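Local coordinates for alkaline phosphatase (Thermus thermophilus, PDB 7KWD), which probably hydrolyses phosphate monoesters as a homodimeric alkaline phosphatase that uses two zinc ions and one magnesium ion, at residues A[138-143]-A[268-273]. Residues are numbered along the deposited sequence; the frame is centred on the assembly and turned at random.
Sequences LVTTTT and QVEAGR. With MG (magnesium ion), chain D.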
loop_
_atom_site.group_PDB
_atom_site.type_symbol
_atom_site.label_atom_id
_atom_site.label_comp_id
_atom_site.label_asym_id
_atom_site.label_seq_id
_atom_site.Cartn_x
_atom_site.Cartn_y
_atom_site.Cartn_z
ATOM N N LEU A 138 -15.343 6.033 24.063
ATOM C CA LEU A 138 -14.293 6.496 23.160
ATOM C C LEU A 138 -12.938 6.326 23.849
ATOM O O LEU A 138 -12.698 6.881 24.927
ATOM C CB LEU A 138 -14.516 7.958 22.764
ATOM C CG LEU A 138 -15.859 8.285 22.093
ATOM C CD1 LEU A 138 -16.088 9.788 21.945
ATOM C CD2 LEU A 138 -15.920 7.619 20.727
ATOM N N VAL A 139 -12.052 5.570 23.232
ATOM C CA VAL A 139 -10.749 5.281 23.813
ATOM C C VAL A 139 -9.710 5.537 22.753
ATOM O O VAL A 139 -9.787 4.957 21.657
ATOM C CB VAL A 139 -10.655 3.823 24.312
ATOM C CG1 VAL A 139 -9.257 3.577 24.896
ATOM C CG2 VAL A 139 -11.703 3.558 25.364
ATOM N N THR A 140 -8.725 6.379 23.067
ATOM C CA THR A 140 -7.737 6.679 22.037
ATOM C C THR A 140 -6.403 7.093 22.628
ATOM O O THR A 140 -6.319 7.464 23.791
ATOM C CB THR A 140 -8.242 7.801 21.123
ATOM O OG1 THR A 140 -7.229 8.171 20.190
ATOM C CG2 THR A 140 -8.617 9.021 21.956
ATOM N N THR A 141 -5.359 7.006 21.805
ATOM C CA THR A 141 -4.045 7.519 22.162
ATOM C C THR A 141 -3.841 8.960 21.710
ATOM O O THR A 141 -2.819 9.562 22.067
ATOM C CB THR A 141 -2.930 6.647 21.560
ATOM O OG1 THR A 141 -3.109 6.553 20.138
ATOM C CG2 THR A 141 -2.925 5.257 22.175
ATOM N N THR A 142 -4.765 9.524 20.925
ATOM C CA THR A 142 -4.734 10.953 20.682
ATOM C C THR A 142 -5.398 11.681 21.849
ATOM O O THR A 142 -5.930 11.057 22.783
ATOM C CB THR A 142 -5.445 11.309 19.370
ATOM O OG1 THR A 142 -6.845 11.020 19.502
ATOM C CG2 THR A 142 -4.872 10.519 18.178
ATOM N N THR A 143 -5.410 13.021 21.778
ATOM C CA THR A 143 -6.332 13.794 22.599
ATOM C C THR A 143 -7.722 13.197 22.443
ATOM O O THR A 143 -8.122 12.783 21.350
ATOM C CB THR A 143 -6.346 15.272 22.203
ATOM O OG1 THR A 143 -6.599 15.373 20.810
ATOM C CG2 THR A 143 -5.000 15.935 22.530
ATOM N N GLN A 268 -15.514 2.908 20.303
ATOM C CA GLN A 268 -14.443 3.169 19.362
ATOM C C GLN A 268 -13.125 3.076 20.124
ATOM O O GLN A 268 -12.964 3.692 21.186
ATOM C CB GLN A 268 -14.571 4.541 18.704
ATOM C CG GLN A 268 -13.522 4.743 17.589
ATOM C CD GLN A 268 -13.343 6.186 17.135
ATOM O OE1 GLN A 268 -12.425 6.875 17.565
ATOM N NE2 GLN A 268 -14.195 6.630 16.215
ATOM N N VAL A 269 -12.217 2.254 19.630
ATOM C CA VAL A 269 -10.833 2.230 20.084
ATOM C C VAL A 269 -10.007 2.779 18.950
ATOM O O VAL A 269 -10.142 2.308 17.818
ATOM C CB VAL A 269 -10.371 0.805 20.438
ATOM C CG1 VAL A 269 -8.920 0.821 20.949
ATOM C CG2 VAL A 269 -11.330 0.188 21.444
ATOM N N GLU A 270 -9.141 3.751 19.244
ATOM C CA GLU A 270 -8.307 4.353 18.219
ATOM C C GLU A 270 -6.834 4.193 18.546
ATOM O O GLU A 270 -6.369 4.645 19.604
ATOM C CB GLU A 270 -8.592 5.842 18.009
ATOM C CG GLU A 270 -8.029 6.267 16.621
ATOM C CD GLU A 270 -7.782 7.736 16.537
ATOM O OE1 GLU A 270 -7.962 8.415 17.577
ATOM O OE2 GLU A 270 -7.429 8.185 15.449
ATOM N N ALA A 271 -6.108 3.530 17.652
ATOM C CA ALA A 271 -4.650 3.573 17.647
ATOM C C ALA A 271 -4.310 4.771 16.786
ATOM O O ALA A 271 -3.990 4.660 15.605
ATOM C CB ALA A 271 -4.055 2.284 17.107
ATOM N N GLY A 272 -4.435 5.955 17.401
ATOM C CA GLY A 272 -4.435 7.183 16.642
ATOM C C GLY A 272 -3.100 7.759 16.318
ATOM O O GLY A 272 -3.031 8.752 15.569
ATOM N N ARG A 273 -2.011 7.206 16.858
ATOM C CA ARG A 273 -0.701 7.810 16.650
ATOM C C ARG A 273 0.162 7.016 15.682
ATOM O O ARG A 273 1.302 7.422 15.393
ATOM C CB ARG A 273 0.018 8.001 17.992
ATOM C CG ARG A 273 -0.852 8.791 19.011
ATOM C CD ARG A 273 -0.056 9.661 19.994
ATOM N NE ARG A 273 0.589 10.764 19.278
ATOM C CZ ARG A 273 1.666 11.405 19.712
ATOM N NH1 ARG A 273 2.227 11.077 20.873
ATOM N NH2 ARG A 273 2.171 12.370 18.969
HETATM MG MG MG D . -7.307 9.991 14.523
HETATM O O HOH W 1 -11.799 6.728 20.249
HETATM O O HOH W 2 -1.673 4.927 18.527
HETATM O O HOH W 3 -8.114 10.989 16.215
HETATM O O HOH W 4 -5.004 10.227 14.760
HETATM O O HOH W 5 -7.295 11.760 13.693
#
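Thr140 and Glu270 run alongside each other on one face of a pair of parallel strands, their ends turned in a common direction, and together they illustrate how a second-shell hydroxyl sets a metal-binding carboxylate. Both take the anti rotamer, with OG1 of Thr140 (chi1 175°) and CG of Glu270 (chi1 -161°) opposite the backbone N. Glu270 then runs out extended, and its two oxygens divide the work: OE2 binds the magnesium ion at 2.0 Å, while OE1 accepts a hydrogen bond of 2.7 Å from Thr140 OG1. That hydroxyl meets OE1 on its anti side, tilted from the carboxylate plane by 31°. Water 3, a magnesium ligand, also donates to OE1.

Thr140 OG1 is held in turn by an ST turn, accepting from Thr142 N at 2.9 Å as the chain rounds its corner. Thr142 comes in nearly perpendicular to Glu270, and its CG2 packs 3.6 Å from Gly272 O, which also accepts from water 4, another magnesium ligand. At the corner itself, Thr141 OG1 lies 3.4 Å from Arg273 CG, the two side chains passing at a slant, and water 2 links that hydroxyl to Arg273 N. The guanidinium group turns to other partners, notably Glu350.

The strands themselves are joined by hydrogen bonds from Val139 N to Gln268 O and from Glu270 N to Val139 O (2.8 Å). Val139 and Val269 face helix 247-259 on the other side, whereas Gln268 directs its NE2 to Thr148 O.

Water 5, Asp47 and Thr148 complete the magnesium shell, and the Glu270 side chain lies about 6 Å from a bound zinc ion. The metal and the hydroxyl hold different oxygens of Glu270, which probably restricts its rotation and keeps OE2 turned to magnesium.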